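Local coordinates for protein (alpha-amylase/trypsin inhibitor rati) (Eleusine coracana, PDB 1B1U) that inhibits both trypsin and alpha-amylase and may protect ragi seeds against endogenous and exogenous hydrolytic enzymes, at residues C6-A11 with D65-P70; C55-V60 with T107-P112. One frame throughout, in Å; residues are numbered along the deposited sequence.

Contact 1: C6-A11 with D65-P70; sequences CIPGMA and DGVVTP
P8 and V67 meet end on: ring atom CG of P8 lies 3.5 Å from CG1 of V67, and the rest of the ring stays farther back. The C-gamma-exo pucker makes CG the flap of the pyrrolidine ring, and this displaced corner does the touching. V67 answers with a single methyl. Its first torsion, 96°, lies well off a staggered value, so the isopropyl group is twisted out of its usual setting while CG1 sits against the proline. The second apolar pair is I7 with P70, whose side chains pass at a slant. Here I7 uses its short branch: with chi1 at -73°, CG2 stands anti to the backbone N and comes to 3.5 Å from CG of P70 and 3.8 Å from CD. T69, between V67 and P70 in the chain, flanks P8. Its methyl CG2, also anti to the backbone N, faces the carbonyl of P8, with T69 CG2 4.0 Å from P8 O; CD of P70 reaches the same oxygen at 4.0 Å. The other branch of T69, OG1, approaches the P8 side chain no closer than 4.4 Å, at CB. The side-chain pairs P8-V67 and I7-P70 are apolar; P8 and T69 are buried, I7 and P70 exposed. E75 in strand 74-75 touches both buried side chains, and V67 exchanges backbone hydrogen bonds with that residue. G66, with positive phi, leads the chain out of helix 53-64 into this strand, and its carbonyl accepts a hydrogen bond from R61. An N-terminal loop laid beside the short antiparallel pair 67-68 and 74-75, just past the third helix, belongs to the disulfide-rich four-helix fold of the cereal trypsin/alpha-amylase inhibitors.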
loop_
_atom_site.group_PDB
_atom_site.type_symbol
_atom_site.label_atom_id
_atom_site.label_comp_id
_atom_site.label_asym_id
_atom_site.label_seq_id
_atom_site.Cartn_x
_atom_site.Cartn_y
_atom_site.Cartn_z
ATOM N N CYS A 6 -8.280 -3.753 12.042
ATOM C CA CYS A 6 -7.166 -3.318 11.210
ATOM C C CYS A 6 -6.928 -1.837 11.434
ATOM O O CYS A 6 -7.206 -1.008 10.559
ATOM C CB CYS A 6 -7.496 -3.586 9.746
ATOM S SG CYS A 6 -7.515 -5.361 9.355
ATOM N N ILE A 7 -6.397 -1.519 12.610
ATOM C CA ILE A 7 -6.146 -0.136 12.998
ATOM C C ILE A 7 -4.688 0.161 13.315
ATOM O O ILE A 7 -4.035 -0.573 14.050
ATOM C CB ILE A 7 -7.025 0.243 14.226
ATOM C CG1 ILE A 7 -8.477 0.390 13.781
ATOM C CG2 ILE A 7 -6.553 1.546 14.858
ATOM C CD1 ILE A 7 -9.471 0.226 14.898
ATOM N N PRO A 8 -4.160 1.256 12.756
ATOM C CA PRO A 8 -2.766 1.630 12.997
ATOM C C PRO A 8 -2.409 1.616 14.474
ATOM O O PRO A 8 -2.908 2.420 15.266
ATOM C CB PRO A 8 -2.655 3.017 12.375
ATOM C CG PRO A 8 -3.693 3.013 11.301
ATOM C CD PRO A 8 -4.833 2.196 11.847
ATOM N N GLY A 9 -1.537 0.683 14.829
ATOM C CA GLY A 9 -1.094 0.515 16.197
ATOM C C GLY A 9 -0.441 -0.847 16.197
ATOM O O GLY A 9 0.787 -0.953 16.078
ATOM N N MET A 10 -1.258 -1.894 16.308
ATOM C CA MET A 10 -0.732 -3.253 16.274
ATOM C C MET A 10 -1.133 -3.910 14.962
ATOM O O MET A 10 -0.305 -4.058 14.069
ATOM C CB MET A 10 -1.241 -4.081 17.455
ATOM C CG MET A 10 -0.112 -4.701 18.293
ATOM S SD MET A 10 1.066 -5.766 17.375
ATOM C CE MET A 10 2.559 -4.699 17.310
ATOM N N ALA A 11 -2.399 -4.291 14.839
ATOM C CA ALA A 11 -2.880 -4.925 13.616
ATOM C C ALA A 11 -2.247 -4.311 12.369
ATOM O O ALA A 11 -1.941 -5.023 11.417
ATOM C CB ALA A 11 -4.391 -4.821 13.539
ATOM N N ASP A 65 -5.359 6.767 0.486
ATOM C CA ASP A 65 -6.178 7.800 1.103
ATOM C C ASP A 65 -5.909 8.274 2.526
ATOM O O ASP A 65 -6.187 9.423 2.851
ATOM C CB ASP A 65 -7.626 7.360 0.953
ATOM C CG ASP A 65 -7.915 6.870 -0.448
ATOM O OD1 ASP A 65 -7.164 7.282 -1.355
ATOM O OD2 ASP A 65 -8.867 6.087 -0.654
ATOM N N GLY A 66 -5.405 7.407 3.387
ATOM C CA GLY A 66 -5.110 7.859 4.734
ATOM C C GLY A 66 -6.017 7.413 5.861
ATOM O O GLY A 66 -7.016 6.710 5.674
ATOM N N VAL A 67 -5.658 7.845 7.061
ATOM C CA VAL A 67 -6.429 7.482 8.237
ATOM C C VAL A 67 -6.009 8.302 9.464
ATOM O O VAL A 67 -4.904 8.863 9.518
ATOM C CB VAL A 67 -6.280 5.938 8.502
ATOM C CG1 VAL A 67 -5.201 5.667 9.535
ATOM C CG2 VAL A 67 -7.615 5.341 8.915
ATOM N N VAL A 68 -6.922 8.399 10.427
ATOM C CA VAL A 68 -6.659 9.110 11.674
ATOM C C VAL A 68 -6.431 8.032 12.734
ATOM O O VAL A 68 -7.280 7.169 12.938
ATOM C CB VAL A 68 -7.870 10.021 12.136
ATOM C CG1 VAL A 68 -7.367 11.129 13.040
ATOM C CG2 VAL A 68 -8.589 10.625 10.951
ATOM N N THR A 69 -5.272 8.068 13.378
ATOM C CA THR A 69 -4.940 7.113 14.433
ATOM C C THR A 69 -5.902 7.394 15.585
ATOM O O THR A 69 -6.405 8.507 15.710
ATOM C CB THR A 69 -3.483 7.330 14.932
ATOM O OG1 THR A 69 -2.574 7.135 13.844
ATOM C CG2 THR A 69 -3.132 6.364 16.053
ATOM N N PRO A 70 -6.209 6.381 16.414
ATOM C CA PRO A 70 -7.120 6.601 17.547
ATOM C C PRO A 70 -6.601 7.650 18.540
ATOM O O PRO A 70 -7.323 8.076 19.443
ATOM C CB PRO A 70 -7.246 5.217 18.183
ATOM C CG PRO A 70 -6.879 4.265 17.088
ATOM C CD PRO A 70 -5.799 4.970 16.316
#

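Contact 2: C55-V60 with T107-P112; sequences CRCEAV and TIHGGP
The imidazole of H109 takes the sulfur of C57 at its edge, SG lying 4.1 Å from the ring centroid and 88° off the ring normal. The nearest ring atom is CE1, 3.1 Å from C57 SG, which is shorter than normal van der Waals packing and so doubtful in detail. T107 OG1 also lies in the ring plane at the edge, while CG2 of I108 covers part of one face near the rim. The same sulfur, C57 SG, also packs on T107, 3.5 Å from its CB. Its disulfide to C114 is one of the five cystines of this helical inhibitor fold, so helix 53-64 is bonded to the C-terminal loop beside the contact. T107 to G110 form a type I beta turn, closed by G110 N to T107 O at 3.1 Å. The first torsion of T107, 61°, places OG1 between the backbone N and the carbonyl carbon, where it accepts a weak bond from H109 N; its one proton can go to F113 O, with G111 O also within reach, 3.0 Å from T107 OG1. R56 brings CB to 4.2 Å from T107 CG2; its guanidinium group is bound by the carbonyls of L48, E49 and A106.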
loop_
_atom_site.group_PDB
_atom_site.type_symbol
_atom_site.label_atom_id
_atom_site.label_comp_id
_atom_site.label_asym_id
_atom_site.label_seq_id
_atom_site.Cartn_x
_atom_site.Cartn_y
_atom_site.Cartn_z
ATOM N N CYS A 55 -5.959 -7.595 7.034
ATOM C CA CYS A 55 -5.641 -6.178 7.134
ATOM C C CYS A 55 -5.002 -5.600 5.878
ATOM O O CYS A 55 -5.058 -4.388 5.648
ATOM C CB CYS A 55 -4.727 -5.932 8.326
ATOM S SG CYS A 55 -5.641 -5.934 9.898
ATOM N N ARG A 56 -4.410 -6.476 5.068
ATOM C CA ARG A 56 -3.735 -6.102 3.825
ATOM C C ARG A 56 -4.473 -5.083 2.950
ATOM O O ARG A 56 -3.919 -4.048 2.624
ATOM C CB ARG A 56 -3.420 -7.374 3.002
ATOM C CG ARG A 56 -2.002 -7.907 3.207
ATOM C CD ARG A 56 -1.836 -9.397 2.837
ATOM N NE ARG A 56 -0.681 -9.957 3.534
ATOM C CZ ARG A 56 -0.458 -11.253 3.744
ATOM N NH1 ARG A 56 -1.312 -12.171 3.313
ATOM N NH2 ARG A 56 0.622 -11.626 4.414
ATOM N N CYS A 57 -5.705 -5.381 2.553
ATOM C CA CYS A 57 -6.485 -4.453 1.719
ATOM C C CYS A 57 -6.713 -3.086 2.407
ATOM O O CYS A 57 -6.720 -2.038 1.746
ATOM C CB CYS A 57 -7.851 -5.068 1.379
ATOM S SG CYS A 57 -7.874 -6.328 0.064
ATOM N N GLU A 58 -6.916 -3.105 3.727
ATOM C CA GLU A 58 -7.140 -1.875 4.493
ATOM C C GLU A 58 -5.861 -1.065 4.522
ATOM O O GLU A 58 -5.884 0.151 4.352
ATOM C CB GLU A 58 -7.588 -2.214 5.929
ATOM C CG GLU A 58 -7.735 -1.024 6.898
ATOM C CD GLU A 58 -8.555 0.123 6.334
ATOM O OE1 GLU A 58 -9.474 -0.115 5.528
ATOM O OE2 GLU A 58 -8.282 1.278 6.706
ATOM N N ALA A 59 -4.747 -1.760 4.733
ATOM C CA ALA A 59 -3.414 -1.161 4.777
ATOM C C ALA A 59 -3.065 -0.467 3.461
ATOM O O ALA A 59 -2.340 0.538 3.446
ATOM C CB ALA A 59 -2.374 -2.235 5.080
ATOM N N VAL A 60 -3.564 -1.013 2.356
ATOM C CA VAL A 60 -3.312 -0.433 1.042
ATOM C C VAL A 60 -4.158 0.832 0.895
ATOM O O VAL A 60 -3.663 1.853 0.437
ATOM C CB VAL A 60 -3.635 -1.443 -0.098
ATOM C CG1 VAL A 60 -3.612 -0.747 -1.462
ATOM C CG2 VAL A 60 -2.604 -2.560 -0.087
ATOM N N THR A 107 -5.991 -11.912 0.931
ATOM C CA THR A 107 -6.500 -10.768 1.672
ATOM C C THR A 107 -7.766 -11.139 2.435
ATOM O O THR A 107 -8.042 -12.323 2.651
ATOM C CB THR A 107 -6.820 -9.631 0.699
ATOM O OG1 THR A 107 -7.830 -10.066 -0.222
ATOM C CG2 THR A 107 -5.595 -9.247 -0.075
ATOM N N ILE A 108 -8.528 -10.118 2.839
ATOM C CA ILE A 108 -9.780 -10.316 3.564
ATOM C C ILE A 108 -10.731 -11.125 2.691
ATOM O O ILE A 108 -11.395 -12.037 3.177
ATOM C CB ILE A 108 -10.457 -8.943 3.949
ATOM C CG1 ILE A 108 -11.733 -9.174 4.765
ATOM C CG2 ILE A 108 -10.829 -8.159 2.709
ATOM C CD1 ILE A 108 -11.780 -8.393 6.083
ATOM N N HIS A 109 -10.772 -10.801 1.401
ATOM C CA HIS A 109 -11.658 -11.474 0.449
ATOM C C HIS A 109 -11.289 -12.929 0.180
ATOM O O HIS A 109 -12.074 -13.676 -0.412
ATOM C CB HIS A 109 -11.692 -10.718 -0.886
ATOM C CG HIS A 109 -11.665 -9.228 -0.750
ATOM N ND1 HIS A 109 -10.514 -8.527 -0.468
ATOM C CD2 HIS A 109 -12.642 -8.300 -0.898
ATOM C CE1 HIS A 109 -10.781 -7.232 -0.450
ATOM N NE2 HIS A 109 -12.064 -7.069 -0.709
ATOM N N GLY A 110 -10.091 -13.324 0.597
ATOM C CA GLY A 110 -9.660 -14.698 0.408
ATOM C C GLY A 110 -8.736 -14.988 -0.762
ATOM O O GLY A 110 -8.494 -16.153 -1.060
ATOM N N GLY A 111 -8.217 -13.948 -1.410
ATOM C CA GLY A 111 -7.328 -14.152 -2.537
ATOM C C GLY A 111 -6.481 -12.941 -2.867
ATOM O O GLY A 111 -6.689 -11.874 -2.291
ATOM N N PRO A 112 -5.510 -13.075 -3.799
ATOM C CA PRO A 112 -4.633 -11.965 -4.192
ATOM C C PRO A 112 -5.347 -10.859 -4.989
ATOM O O PRO A 112 -4.966 -10.527 -6.120
ATOM C CB PRO A 112 -3.516 -12.649 -4.990
ATOM C CG PRO A 112 -4.120 -13.909 -5.485
ATOM C CD PRO A 112 -5.186 -14.323 -4.517
#

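The two contacts sit 15 Å apart, centre to centre, and are joined covalently: the disulfide C6 SG to C55 SG, 2.0 Å long, links the N-terminal loop of contact 1 to the helical segment of contact 2. Around it, C6 O lies 3.7 Å from E58 CG, and A11 CB 4.0 Å from C55 SG. Through C55 and C57, helix 53-64 thus carries cystine links to the N-terminal and C-terminal loops, and the same helix runs on toward strand 67-68 of contact 1. In the ragi inhibitor's complex with an insect alpha-amylase, the N-terminal segment enters the active-site cleft; here, without enzyme, the C6-C55 disulfide fixes its base to helix 53-64.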